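PDB 3OOO: proline dipeptidase from Streptococcus agalactiae, which probably acts as a manganese-dependent hydrolase of the peptidase M24B family and is represented here by its N-terminal domain alone. Local coordinates for residues P72-I77 / Q84-N89; E40-L45 / E80-K85; H10-V15 / K97-F102; F46-E49 / P53-F56. One frame throughout, in Å; residues are numbered along the deposited sequence.

Interaction 1 (P72-I77 / Q84-N89)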
loop_
_atom_site.group_PDB
_atom_site.type_symbol
_atom_site.label_atom_id
_atom_site.label_comp_id
_atom_site.label_asym_id
_atom_site.label_seq_id
_atom_site.Cartn_x
_atom_site.Cartn_y
_atom_site.Cartn_z
ATOM N N PRO A 72 2.581 -15.559 -21.280
ATOM C CA PRO A 72 1.760 -16.409 -20.404
ATOM C C PRO A 72 0.876 -15.663 -19.410
ATOM O O PRO A 72 1.279 -14.646 -18.837
ATOM C CB PRO A 72 2.795 -17.257 -19.663
ATOM C CG PRO A 72 3.945 -17.326 -20.613
ATOM C CD PRO A 72 4.000 -15.967 -21.240
ATOM N N VAL A 73 -0.334 -16.184 -19.234
ATOM C CA VAL A 73 -1.307 -15.652 -18.293
ATOM C C VAL A 73 -1.807 -16.803 -17.432
ATOM O O VAL A 73 -2.061 -17.896 -17.939
ATOM C CB VAL A 73 -2.526 -15.034 -19.026
ATOM C CG1 VAL A 73 -3.590 -14.548 -18.034
ATOM C CG2 VAL A 73 -2.099 -13.892 -19.936
ATOM N N PHE A 74 -1.923 -16.571 -16.127
ATOM C CA PHE A 74 -2.613 -17.526 -15.262
ATOM C C PHE A 74 -3.463 -16.801 -14.233
ATOM O O PHE A 74 -3.355 -15.589 -14.070
ATOM C CB PHE A 74 -1.657 -18.569 -14.645
ATOM C CG PHE A 74 -0.737 -18.035 -13.579
ATOM C CD1 PHE A 74 -0.856 -18.484 -12.258
ATOM C CD2 PHE A 74 0.274 -17.127 -13.886
ATOM C CE1 PHE A 74 0.001 -18.023 -11.256
ATOM C CE2 PHE A 74 1.132 -16.646 -12.883
ATOM C CZ PHE A 74 0.999 -17.104 -11.571
ATOM N N GLY A 75 -4.331 -17.548 -13.565
ATOM C CA GLY A 75 -5.274 -16.942 -12.651
ATOM C C GLY A 75 -5.647 -17.828 -11.492
ATOM O O GLY A 75 -5.160 -18.955 -11.363
ATOM N N TYR A 76 -6.526 -17.302 -10.649
ATOM C CA TYR A 76 -6.998 -18.021 -9.479
ATOM C C TYR A 76 -8.473 -17.730 -9.236
ATOM O O TYR A 76 -8.928 -16.608 -9.433
ATOM C CB TYR A 76 -6.156 -17.659 -8.247
ATOM C CG TYR A 76 -6.472 -16.309 -7.629
ATOM C CD1 TYR A 76 -7.075 -16.222 -6.376
ATOM C CD2 TYR A 76 -6.178 -15.122 -8.302
ATOM C CE1 TYR A 76 -7.370 -14.987 -5.800
ATOM C CE2 TYR A 76 -6.468 -13.885 -7.738
ATOM C CZ TYR A 76 -7.064 -13.827 -6.491
ATOM O OH TYR A 76 -7.351 -12.607 -5.941
ATOM N N ILE A 77 -9.209 -18.764 -8.840
ATOM C CA ILE A 77 -10.594 -18.603 -8.411
ATOM C C ILE A 77 -10.617 -18.251 -6.923
ATOM O O ILE A 77 -9.602 -18.365 -6.230
ATOM C CB ILE A 77 -11.478 -19.843 -8.734
ATOM C CG1 ILE A 77 -10.989 -21.103 -8.007
ATOM C CG2 ILE A 77 -11.552 -20.077 -10.243
ATOM C CD1 ILE A 77 -11.985 -22.271 -8.090
ATOM N N GLN A 84 -0.170 -19.004 -2.866
ATOM C CA GLN A 84 0.193 -20.385 -3.171
ATOM C C GLN A 84 0.155 -20.631 -4.679
ATOM O O GLN A 84 1.008 -21.338 -5.230
ATOM C CB GLN A 84 -0.742 -21.356 -2.447
ATOM C CG GLN A 84 -0.573 -21.373 -0.933
ATOM C CD GLN A 84 -1.620 -22.226 -0.241
ATOM O OE1 GLN A 84 -1.855 -22.086 0.958
ATOM N NE2 GLN A 84 -2.260 -23.109 -0.997
ATOM N N LYS A 85 -0.844 -20.045 -5.343
ATOM C CA LYS A 85 -0.986 -20.182 -6.791
ATOM C C LYS A 85 0.229 -19.602 -7.508
ATOM O O LYS A 85 0.765 -20.216 -8.432
ATOM C CB LYS A 85 -2.266 -19.492 -7.276
ATOM C CG LYS A 85 -2.674 -19.862 -8.688
ATOM C CD LYS A 85 -3.252 -21.269 -8.730
ATOM C CE LYS A 85 -3.506 -21.706 -10.156
ATOM N NZ LYS A 85 -3.926 -23.129 -10.204
ATOM N N ILE A 86 0.654 -18.417 -7.077
ATOM C CA ILE A 86 1.833 -17.771 -7.646
ATOM C C ILE A 86 3.071 -18.635 -7.400
ATOM O O ILE A 86 3.855 -18.878 -8.318
ATOM C CB ILE A 86 2.039 -16.347 -7.068
ATOM C CG1 ILE A 86 0.891 -15.425 -7.494
ATOM C CG2 ILE A 86 3.402 -15.769 -7.488
ATOM C CD1 ILE A 86 0.755 -14.156 -6.635
ATOM N N ALA A 87 3.224 -19.109 -6.166
ATOM C CA ALA A 87 4.391 -19.908 -5.773
ATOM C C ALA A 87 4.512 -21.220 -6.552
ATOM O O ALA A 87 5.625 -21.687 -6.822
ATOM C CB ALA A 87 4.364 -20.184 -4.274
ATOM N N SER A 88 3.375 -21.814 -6.908
ATOM C CA SER A 88 3.360 -23.105 -7.592
ATOM C C SER A 88 3.459 -22.971 -9.107
ATOM O O SER A 88 3.725 -23.952 -9.808
ATOM C CB SER A 88 2.099 -23.893 -7.225
ATOM O OG SER A 88 2.041 -24.155 -5.834
ATOM N N ASN A 89 3.238 -21.764 -9.620
ATOM C CA ASN A 89 3.212 -21.571 -11.071
ATOM C C ASN A 89 4.336 -20.768 -11.700
ATOM O O ASN A 89 4.714 -21.038 -12.838
ATOM C CB ASN A 89 1.857 -21.026 -11.507
ATOM C CG ASN A 89 0.791 -22.087 -11.485
ATOM O OD1 ASN A 89 0.619 -22.821 -12.455
ATOM N ND2 ASN A 89 0.079 -22.193 -10.369
HETATM O O HOH W 1 -6.844 -21.496 -10.998
#
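Lys-85 lays its aliphatic chain against strand 73-76. CG is anti to the backbone N (chi1 -166°) and the chain then bends at chi2, which carries Lys-85 CE to 3.4 Å from Gly-75 O. A water accepts from Lys-85 NZ in a weak bond and donates to Gly-75 O (3.1 Å). The lysine is modelled in two conformers, so this bridge may hold for only one of them. Lys-85 CG also meets Tyr-76 CB at 4.1 Å. The tyrosine ring leads away, and its OH is hydrogen-bonded to Gln-42 N. Next comes Ile-86. Ile-86 CA lies at the edge of the Phe-74 ring, 4.1 Å from Phe-74 CE1. The fold element is an outer strand of the mixed sheet followed by helix 82-89. Residues 84-89 run back across the strand, at 146° to residues 73-76. This belongs to the creatinase/prolidase N-terminal domain. At the far end Asn-89 covers one face of the Phe-74 ring. Asn-89 CB makes a CH-pi contact, 4.0 Å from the Phe-74 ring centroid. The Asn-89 amide is turned 33° from that ring, and its ND2 donates to Lys-85 O (2.9 Å) almost within the amide plane. That bond fixes the rotation of the amide.

Interaction 2 (E40-L45 / E80-K85); sequences ERQMFL and ENPWQK
Asn-81 OD1 takes two backbone N-H groups at the start of the helix whose first residues, Pro-82 and Trp-83, pack against Gln-42 and Phe-44. Asn-81 is the N-cap of helix 82-89 in this creatinase/prolidase N-terminal domain. Gln-84 N gives the sounder bond, 3.1 Å to Asn-81 OD1, and approaches from above the carbonyl plane. The bond from Trp-83 N to the same oxygen is strongly bent and weak. Asn-81 O receives Lys-85 N in the first turn. The capped end of the helix thus presents the proline and the tryptophan to segment 40-45, which leads into strand 44-48.

Gln-42 folds back on itself. Its CG is anti to the carbonyl carbon, and the chain bends at chi2 (-49°), which brings the amide across the indole rim. Gln-42 CG rests on the proline ring, 3.8 Å from Pro-82 CB. The amide then crosses the outer rim of the indole, with Gln-42 NE2 3.6 Å from Trp-83 CZ2. Gln-42 OE1 is equally near Trp-83 CH2. The amide and indole planes are 43° apart, and no hydrogen bond crosses the contact.

Phe-44 meets the same indole rim to rim, and neither ring lies over the other. The planes are 45° apart. Leu-113 of helix 107-116 touches both side chains. The nearest atoms of the aromatic pair are Phe-44 CE2 and Trp-83 CZ3, 3.6 Å apart.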
loop_
_atom_site.group_PDB
_atom_site.type_symbol
_atom_site.label_atom_id
_atom_site.label_comp_id
_atom_site.label_asym_id
_atom_site.label_seq_id
_atom_site.Cartn_x
_atom_site.Cartn_y
_atom_site.Cartn_z
ATOM N N GLU A 40 -9.358 -5.635 -4.153
ATOM C CA GLU A 40 -8.845 -6.551 -3.115
ATOM C C GLU A 40 -8.235 -7.827 -3.691
ATOM O O GLU A 40 -7.361 -8.443 -3.068
ATOM C CB GLU A 40 -9.937 -6.914 -2.098
ATOM C CG GLU A 40 -9.443 -7.730 -0.893
ATOM C CD GLU A 40 -10.565 -8.161 0.031
ATOM O OE1 GLU A 40 -11.431 -7.321 0.346
ATOM O OE2 GLU A 40 -10.579 -9.341 0.452
ATOM N N ARG A 41 -8.722 -8.235 -4.857
ATOM C CA ARG A 41 -8.187 -9.414 -5.533
ATOM C C ARG A 41 -6.819 -9.082 -6.129
ATOM O O ARG A 41 -6.398 -7.921 -6.153
ATOM C CB ARG A 41 -9.144 -9.918 -6.613
ATOM C CG ARG A 41 -10.413 -10.570 -6.070
ATOM C CD ARG A 41 -11.110 -11.327 -7.187
ATOM N NE ARG A 41 -12.383 -11.928 -6.785
ATOM C CZ ARG A 41 -13.562 -11.315 -6.864
ATOM N NH1 ARG A 41 -13.648 -10.065 -7.307
ATOM N NH2 ARG A 41 -14.658 -11.961 -6.486
ATOM N N GLN A 42 -6.129 -10.111 -6.608
ATOM C CA GLN A 42 -4.750 -9.950 -7.054
ATOM C C GLN A 42 -4.576 -9.878 -8.566
ATOM O O GLN A 42 -5.164 -10.667 -9.311
ATOM C CB GLN A 42 -3.868 -11.096 -6.533
ATOM C CG GLN A 42 -3.936 -11.373 -5.030
ATOM C CD GLN A 42 -3.771 -10.129 -4.176
ATOM O OE1 GLN A 42 -3.035 -9.202 -4.532
ATOM N NE2 GLN A 42 -4.459 -10.105 -3.035
HETATM N N MSE A 43 -3.763 -8.906 -8.971
HETATM C CA MSE A 43 -3.292 -8.625 -10.317
HETATM C C MSE A 43 -1.733 -8.410 -10.182
HETATM O O MSE A 43 -1.416 -7.437 -9.500
HETATM C CB MSE A 43 -3.988 -7.277 -10.774
HETATM C CG MSE A 43 -4.891 -7.188 -12.109
HETATM SE SE MSE A 43 -4.013 -6.457 -13.753
HETATM C CE MSE A 43 -3.566 -4.685 -13.052
ATOM N N PHE A 44 -0.847 -9.178 -10.818
ATOM C CA PHE A 44 0.566 -8.819 -10.890
ATOM C C PHE A 44 1.094 -9.141 -12.267
ATOM O O PHE A 44 0.773 -10.190 -12.839
ATOM C CB PHE A 44 1.401 -9.605 -9.871
ATOM C CG PHE A 44 1.020 -9.358 -8.436
ATOM C CD1 PHE A 44 1.299 -8.134 -7.819
ATOM C CD2 PHE A 44 0.381 -10.350 -7.705
ATOM C CE1 PHE A 44 0.941 -7.910 -6.490
ATOM C CE2 PHE A 44 0.015 -10.135 -6.379
ATOM C CZ PHE A 44 0.297 -8.912 -5.767
ATOM N N LEU A 45 1.935 -8.251 -12.781
ATOM C CA LEU A 45 2.699 -8.527 -13.988
ATOM C C LEU A 45 4.140 -8.770 -13.579
ATOM O O LEU A 45 4.806 -7.870 -13.067
ATOM C CB LEU A 45 2.611 -7.349 -14.959
ATOM C CG LEU A 45 3.410 -7.436 -16.264
ATOM C CD1 LEU A 45 2.913 -8.569 -17.154
ATOM C CD2 LEU A 45 3.342 -6.107 -17.007
ATOM N N GLU A 80 -9.170 -20.361 -4.099
ATOM C CA GLU A 80 -7.731 -20.607 -4.123
ATOM C C GLU A 80 -6.951 -19.503 -3.425
ATOM O O GLU A 80 -7.304 -18.323 -3.502
ATOM C CB GLU A 80 -7.229 -20.748 -5.566
ATOM C CG GLU A 80 -7.735 -21.988 -6.278
ATOM C CD GLU A 80 -7.299 -22.064 -7.723
ATOM O OE1 GLU A 80 -7.465 -21.073 -8.461
ATOM O OE2 GLU A 80 -6.806 -23.132 -8.134
ATOM N N ASN A 81 -5.884 -19.899 -2.743
ATOM C CA ASN A 81 -4.939 -18.968 -2.154
ATOM C C ASN A 81 -4.049 -18.424 -3.280
ATOM O O ASN A 81 -3.295 -19.191 -3.897
ATOM C CB ASN A 81 -4.110 -19.707 -1.097
ATOM C CG ASN A 81 -3.081 -18.826 -0.411
ATOM O OD1 ASN A 81 -2.410 -18.008 -1.036
ATOM N ND2 ASN A 81 -2.933 -19.017 0.891
ATOM N N PRO A 82 -4.148 -17.111 -3.575
ATOM C CA PRO A 82 -3.397 -16.586 -4.723
ATOM C C PRO A 82 -1.887 -16.651 -4.528
ATOM O O PRO A 82 -1.156 -16.815 -5.499
ATOM C CB PRO A 82 -3.862 -15.129 -4.820
ATOM C CG PRO A 82 -4.310 -14.783 -3.429
ATOM C CD PRO A 82 -4.907 -16.053 -2.880
ATOM N N TRP A 83 -1.428 -16.537 -3.286
ATOM C CA TRP A 83 0.005 -16.586 -2.993
ATOM C C TRP A 83 0.575 -17.974 -3.261
ATOM O O TRP A 83 1.661 -18.100 -3.834
ATOM C CB TRP A 83 0.284 -16.114 -1.563
ATOM C CG TRP A 83 -0.481 -14.873 -1.254
ATOM C CD1 TRP A 83 -1.536 -14.752 -0.393
ATOM C CD2 TRP A 83 -0.300 -13.585 -1.851
ATOM N NE1 TRP A 83 -2.006 -13.460 -0.400
ATOM C CE2 TRP A 83 -1.266 -12.722 -1.286
ATOM C CE3 TRP A 83 0.594 -13.070 -2.800
ATOM C CZ2 TRP A 83 -1.369 -11.377 -1.639
ATOM C CZ3 TRP A 83 0.495 -11.729 -3.149
ATOM C CH2 TRP A 83 -0.482 -10.895 -2.568
ATOM N N GLN A 84 -0.170 -19.004 -2.866
ATOM C CA GLN A 84 0.193 -20.385 -3.171
ATOM C C GLN A 84 0.155 -20.631 -4.679
ATOM O O GLN A 84 1.008 -21.338 -5.230
ATOM C CB GLN A 84 -0.742 -21.356 -2.447
ATOM C CG GLN A 84 -0.573 -21.373 -0.933
ATOM C CD GLN A 84 -1.620 -22.226 -0.241
ATOM O OE1 GLN A 84 -1.855 -22.086 0.958
ATOM N NE2 GLN A 84 -2.260 -23.109 -0.997
ATOM N N LYS A 85 -0.844 -20.045 -5.343
ATOM C CA LYS A 85 -0.986 -20.182 -6.791
ATOM C C LYS A 85 0.229 -19.602 -7.508
ATOM O O LYS A 85 0.765 -20.216 -8.432
ATOM C CB LYS A 85 -2.266 -19.492 -7.276
ATOM C CG LYS A 85 -2.674 -19.862 -8.688
ATOM C CD LYS A 85 -3.252 -21.269 -8.730
ATOM C CE LYS A 85 -3.506 -21.706 -10.156
ATOM N NZ LYS A 85 -3.926 -23.129 -10.204
#

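Interaction 3 (H10-V15 / K97-F102); sequences HHLHSV and KVLAEF
Residues 10-14 end helix 3-14, and Val-15 follows it. Val-15 points at strand 97-100, and Leu-12 reaches the strand with the end of its side chain. Leu-12 CA is 8.8 Å from Leu-99 CA, and Val-15 CA is 8.9 Å from Lys-97 CA. The helix tightens as it ends. Val-15 N bonds to Leu-12 O at 3.3 Å, three residues back, and weak bonds of the same spacing precede it. No hydrogen bond joins the two segments, and the contact is made by side chains alone.

Leu-12 and Leu-99 run past each other in opposite directions. They touch by one methyl each, Leu-12 CD2 to Leu-99 CD1 at 3.8 Å. Ala-17 touches both leucines, and Ile-128 of helix 126-129 also packs on Leu-99. Strand 97-100 is paired in parallel with strands 19-22 and 120-123 in the mixed sheet of the creatinase/prolidase N-terminal domain. Helix 3-14 covers the sheet face that carries Leu-99, while Val-98 points away from the helix.

The second touch is at the start of the strand. Lys-97 extends its chain, then bends at chi3 (90°) and crosses Val-15 at about a right angle. Lys-97 NZ ends 3.6 Å from Val-15 CB. Val-15 is modelled in two conformers, so its methyl positions are less certain. The ammonium group has a long, weak ion pair with Glu-122 OE2. Past the strand, Phe-102 makes backbone hydrogen bonds to the second subunit and packs on Thr-108 of that subunit.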
loop_
_atom_site.group_PDB
_atom_site.type_symbol
_atom_site.label_atom_id
_atom_site.label_comp_id
_atom_site.label_asym_id
_atom_site.label_seq_id
_atom_site.Cartn_x
_atom_site.Cartn_y
_atom_site.Cartn_z
ATOM N N HIS A 10 15.797 -5.421 -20.020
ATOM C CA HIS A 10 17.215 -5.096 -20.179
ATOM C C HIS A 10 17.726 -4.215 -19.043
ATOM O O HIS A 10 18.867 -4.363 -18.596
ATOM C CB HIS A 10 17.477 -4.445 -21.540
ATOM C CG HIS A 10 17.395 -5.404 -22.686
ATOM N ND1 HIS A 10 18.326 -6.399 -22.891
ATOM C CD2 HIS A 10 16.490 -5.524 -23.687
ATOM C CE1 HIS A 10 17.998 -7.091 -23.968
ATOM N NE2 HIS A 10 16.888 -6.580 -24.469
ATOM N N HIS A 11 16.867 -3.319 -18.565
ATOM C CA HIS A 11 17.205 -2.448 -17.447
ATOM C C HIS A 11 17.470 -3.227 -16.164
ATOM O O HIS A 11 18.319 -2.841 -15.364
ATOM C CB HIS A 11 16.103 -1.423 -17.211
ATOM C CG HIS A 11 16.283 -0.627 -15.959
ATOM N ND1 HIS A 11 17.345 0.233 -15.770
ATOM C CD2 HIS A 11 15.540 -0.564 -14.829
ATOM C CE1 HIS A 11 17.246 0.792 -14.577
ATOM N NE2 HIS A 11 16.162 0.324 -13.986
ATOM N N LEU A 12 16.735 -4.320 -15.965
ATOM C CA LEU A 12 16.974 -5.179 -14.814
ATOM C C LEU A 12 18.422 -5.673 -14.782
ATOM O O LEU A 12 18.985 -5.839 -13.702
ATOM C CB LEU A 12 15.996 -6.358 -14.782
ATOM C CG LEU A 12 14.501 -6.060 -14.607
ATOM C CD1 LEU A 12 13.707 -7.345 -14.735
ATOM C CD2 LEU A 12 14.199 -5.387 -13.270
ATOM N N HIS A 13 19.027 -5.873 -15.955
ATOM C CA HIS A 13 20.443 -6.263 -16.025
ATOM C C HIS A 13 21.377 -5.183 -15.450
ATOM O O HIS A 13 22.399 -5.510 -14.838
ATOM C CB HIS A 13 20.875 -6.639 -17.456
ATOM C CG HIS A 13 19.973 -7.628 -18.136
ATOM N ND1 HIS A 13 19.695 -7.574 -19.486
ATOM C CD2 HIS A 13 19.282 -8.691 -17.654
ATOM C CE1 HIS A 13 18.877 -8.562 -19.807
ATOM N NE2 HIS A 13 18.611 -9.253 -18.713
ATOM N N SER A 14 21.027 -3.913 -15.655
ATOM C CA SER A 14 21.845 -2.789 -15.187
ATOM C C SER A 14 21.910 -2.713 -13.665
ATOM O O SER A 14 22.861 -2.168 -13.102
ATOM C CB SER A 14 21.326 -1.465 -15.754
ATOM O OG SER A 14 21.279 -1.494 -17.169
ATOM N N VAL A 15 20.895 -3.261 -13.005
ATOM C CA VAL A 15 20.839 -3.267 -11.551
ATOM C C VAL A 15 20.920 -4.698 -11.021
ATOM O O VAL A 15 21.032 -5.648 -11.794
ATOM C CB VAL A 15 19.555 -2.591 -11.034
ATOM C CG1 VAL A 15 19.472 -1.156 -11.539
ATOM C CG2 VAL A 15 18.329 -3.383 -11.463
ATOM N N LYS A 97 16.989 -9.309 -5.420
ATOM C CA LYS A 97 16.382 -7.985 -5.449
ATOM C C LYS A 97 15.174 -7.972 -6.381
ATOM O O LYS A 97 15.265 -8.360 -7.547
ATOM C CB LYS A 97 17.403 -6.913 -5.859
ATOM C CG LYS A 97 16.890 -5.478 -5.700
ATOM C CD LYS A 97 17.991 -4.429 -5.851
ATOM C CE LYS A 97 18.146 -3.965 -7.294
ATOM N NZ LYS A 97 19.125 -2.848 -7.423
ATOM N N VAL A 98 14.041 -7.529 -5.845
ATOM C CA VAL A 98 12.809 -7.424 -6.622
ATOM C C VAL A 98 12.364 -5.967 -6.638
ATOM O O VAL A 98 12.284 -5.323 -5.585
ATOM C CB VAL A 98 11.676 -8.302 -6.025
ATOM C CG1 VAL A 98 10.421 -8.209 -6.884
ATOM C CG2 VAL A 98 12.116 -9.757 -5.889
ATOM N N LEU A 99 12.091 -5.445 -7.828
ATOM C CA LEU A 99 11.519 -4.106 -7.959
ATOM C C LEU A 99 9.999 -4.206 -7.918
ATOM O O LEU A 99 9.420 -5.091 -8.539
ATOM C CB LEU A 99 11.985 -3.433 -9.254
ATOM C CG LEU A 99 13.491 -3.302 -9.513
ATOM C CD1 LEU A 99 13.729 -2.547 -10.806
ATOM C CD2 LEU A 99 14.210 -2.612 -8.366
ATOM N N ALA A 100 9.362 -3.311 -7.169
ATOM C CA ALA A 100 7.901 -3.275 -7.092
ATOM C C ALA A 100 7.407 -1.833 -7.055
ATOM O O ALA A 100 8.201 -0.915 -6.854
ATOM C CB ALA A 100 7.409 -4.053 -5.881
ATOM N N GLU A 101 6.105 -1.635 -7.261
ATOM C CA GLU A 101 5.528 -0.292 -7.297
ATOM C C GLU A 101 5.063 0.147 -5.918
ATOM O O GLU A 101 3.889 0.020 -5.576
ATOM C CB GLU A 101 4.369 -0.223 -8.290
ATOM C CG GLU A 101 4.762 -0.520 -9.715
ATOM C CD GLU A 101 3.634 -0.222 -10.660
ATOM O OE1 GLU A 101 2.866 -1.157 -10.972
ATOM O OE2 GLU A 101 3.498 0.956 -11.067
ATOM N N PHE A 102 5.997 0.683 -5.141
ATOM C CA PHE A 102 5.729 1.051 -3.754
ATOM C C PHE A 102 4.653 2.133 -3.596
ATOM O O PHE A 102 4.000 2.193 -2.558
ATOM C CB PHE A 102 7.034 1.462 -3.065
ATOM C CG PHE A 102 7.874 0.298 -2.584
ATOM C CD1 PHE A 102 7.595 -1.017 -2.972
ATOM C CD2 PHE A 102 8.973 0.526 -1.756
ATOM C CE1 PHE A 102 8.383 -2.082 -2.526
ATOM C CE2 PHE A 102 9.765 -0.530 -1.304
ATOM C CZ PHE A 102 9.473 -1.836 -1.687
#

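Interaction 4 (F46-E49 / P53-F56)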
loop_
_atom_site.group_PDB
_atom_site.type_symbol
_atom_site.label_atom_id
_atom_site.label_comp_id
_atom_site.label_asym_id
_atom_site.label_seq_id
_atom_site.Cartn_x
_atom_site.Cartn_y
_atom_site.Cartn_z
ATOM N N PHE A 46 4.602 -9.995 -13.799
ATOM C CA PHE A 46 5.948 -10.402 -13.421
ATOM C C PHE A 46 6.872 -10.276 -14.616
ATOM O O PHE A 46 6.694 -10.964 -15.618
ATOM C CB PHE A 46 5.956 -11.845 -12.893
ATOM C CG PHE A 46 5.112 -12.044 -11.662
ATOM C CD1 PHE A 46 5.599 -11.689 -10.404
ATOM C CD2 PHE A 46 3.832 -12.586 -11.756
ATOM C CE1 PHE A 46 4.820 -11.869 -9.262
ATOM C CE2 PHE A 46 3.045 -12.771 -10.616
ATOM C CZ PHE A 46 3.539 -12.414 -9.368
ATOM N N VAL A 47 7.846 -9.379 -14.498
ATOM C CA VAL A 47 8.804 -9.117 -15.569
ATOM C C VAL A 47 10.168 -9.636 -15.129
ATOM O O VAL A 47 10.838 -9.040 -14.287
ATOM C CB VAL A 47 8.858 -7.614 -15.924
ATOM C CG1 VAL A 47 9.890 -7.354 -17.034
ATOM C CG2 VAL A 47 7.477 -7.118 -16.342
ATOM N N TYR A 48 10.544 -10.789 -15.681
ATOM C CA TYR A 48 11.831 -11.409 -15.401
ATOM C C TYR A 48 12.898 -10.825 -16.305
ATOM O O TYR A 48 12.596 -10.307 -17.375
ATOM C CB TYR A 48 11.766 -12.913 -15.639
ATOM C CG TYR A 48 11.087 -13.705 -14.552
ATOM C CD1 TYR A 48 11.770 -14.058 -13.388
ATOM C CD2 TYR A 48 9.771 -14.142 -14.705
ATOM C CE1 TYR A 48 11.150 -14.811 -12.388
ATOM C CE2 TYR A 48 9.145 -14.888 -13.717
ATOM C CZ TYR A 48 9.836 -15.219 -12.566
ATOM O OH TYR A 48 9.208 -15.964 -11.593
ATOM N N GLU A 49 14.145 -10.941 -15.864
ATOM C CA GLU A 49 15.303 -10.469 -16.613
ATOM C C GLU A 49 15.607 -11.325 -17.848
ATOM O O GLU A 49 16.286 -10.858 -18.763
ATOM C CB GLU A 49 16.534 -10.457 -15.691
ATOM C CG GLU A 49 16.883 -11.850 -15.136
ATOM C CD GLU A 49 18.062 -11.881 -14.174
ATOM O OE1 GLU A 49 18.793 -10.872 -14.050
ATOM O OE2 GLU A 49 18.255 -12.941 -13.537
ATOM N N PRO A 53 7.397 -11.894 -20.025
ATOM C CA PRO A 53 6.628 -11.580 -18.821
ATOM C C PRO A 53 5.533 -12.604 -18.564
ATOM O O PRO A 53 5.150 -13.349 -19.469
ATOM C CB PRO A 53 5.975 -10.233 -19.145
ATOM C CG PRO A 53 6.728 -9.679 -20.275
ATOM C CD PRO A 53 7.296 -10.826 -21.037
ATOM N N ILE A 54 5.037 -12.633 -17.331
ATOM C CA ILE A 54 3.921 -13.492 -16.959
ATOM C C ILE A 54 2.900 -12.648 -16.215
ATOM O O ILE A 54 3.243 -11.946 -15.268
ATOM C CB ILE A 54 4.386 -14.681 -16.080
ATOM C CG1 ILE A 54 5.441 -15.502 -16.829
ATOM C CG2 ILE A 54 3.191 -15.558 -15.680
ATOM C CD1 ILE A 54 6.031 -16.640 -16.044
ATOM N N LEU A 55 1.647 -12.718 -16.658
ATOM C CA LEU A 55 0.566 -11.957 -16.044
ATOM C C LEU A 55 -0.329 -12.860 -15.196
ATOM O O LEU A 55 -0.770 -13.913 -15.651
ATOM C CB LEU A 55 -0.236 -11.234 -17.137
ATOM C CG LEU A 55 -1.503 -10.475 -16.746
ATOM C CD1 LEU A 55 -1.218 -9.383 -15.746
ATOM C CD2 LEU A 55 -2.142 -9.883 -17.978
ATOM N N PHE A 56 -0.560 -12.449 -13.951
ATOM C CA PHE A 56 -1.428 -13.166 -13.019
ATOM C C PHE A 56 -2.648 -12.306 -12.756
ATOM O O PHE A 56 -2.499 -11.149 -12.396
ATOM C CB PHE A 56 -0.666 -13.425 -11.709
ATOM C CG PHE A 56 -1.471 -14.140 -10.647
ATOM C CD1 PHE A 56 -1.921 -15.439 -10.846
ATOM C CD2 PHE A 56 -1.740 -13.524 -9.429
ATOM C CE1 PHE A 56 -2.641 -16.107 -9.861
ATOM C CE2 PHE A 56 -2.468 -14.185 -8.436
ATOM C CZ PHE A 56 -2.912 -15.482 -8.650
#
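Strands 44-48 and 54-58 form a beta hairpin within the mixed sheet, and this contact is the part of it near the turn. Phe-46 and Ile-54 are an antiparallel hydrogen-bonded pair, CA to CA 5.1 Å. Phe-46 N donates to Ile-54 O at 2.8 Å, and Ile-54 N donates back to Phe-46 O at 2.9 Å. Both bonds are nearly straight at the hydrogen. Phe-46 O has a further neighbour in Pro-53 CA, a CA-H...O contact of 3.3 Å. Pro-53 lies opposite Val-47, where no N-H is needed between these strands, and its CA faces the Phe-46 carbonyl.

Phe-46, Ile-54, Tyr-48 and Phe-56 share one face. Phe-46 runs alongside Phe-56. With CG anti to the carbonyl carbon (chi1 -61°), the Phe-46 ring swings its edge over to Ile-54 O and Phe-56 CB. Phe-46 CE2 is 3.9 Å from Phe-56 CB. Tyr-48 CE2 meets the terminal methyl Ile-54 CD1 at 4.3 Å. The hydroxyl of Tyr-48 is hydrogen-bonded to Ser-92 O, and Arg-51 makes a cation-pi contact with its ring.

On the other face Val-47 CG2 just reaches Pro-53 CB at 4.5 Å. That is a loose touch.

Both strands are interior to the sheet, with strand 19-22 beside strand 44-48 and strand 73-76 beside strand 54-58. Helix 82-89 packs over the Phe-46 and Phe-56 face through Ile-86. Helix 3-14 covers the opposite face, where Leu-5 touches both Val-47 and Pro-53.

All four contacts reach one mixed sheet. Interaction 4 is a hairpin of that sheet, its centre about 5 Å from the chain centre. Interactions 1 and 2 share helix 82-89, and their centres are about 7 Å apart. Gln-42 N probably donates to Tyr-76 OH across them (2.9 Å). Phe-56 of interaction 4 packs on Phe-74 and Tyr-76 of interaction 1, and Phe-56 N probably bonds to Phe-44 O of interaction 2 (2.8 Å). Interaction 3 lies across the chain centre, about 22 Å from interaction 1, centre to centre. It meets interaction 4 through His-13 NE2 and Glu-49 O (2.8 Å). As in relatives, the manganese site probably belongs to the C-terminal domain, which is absent here.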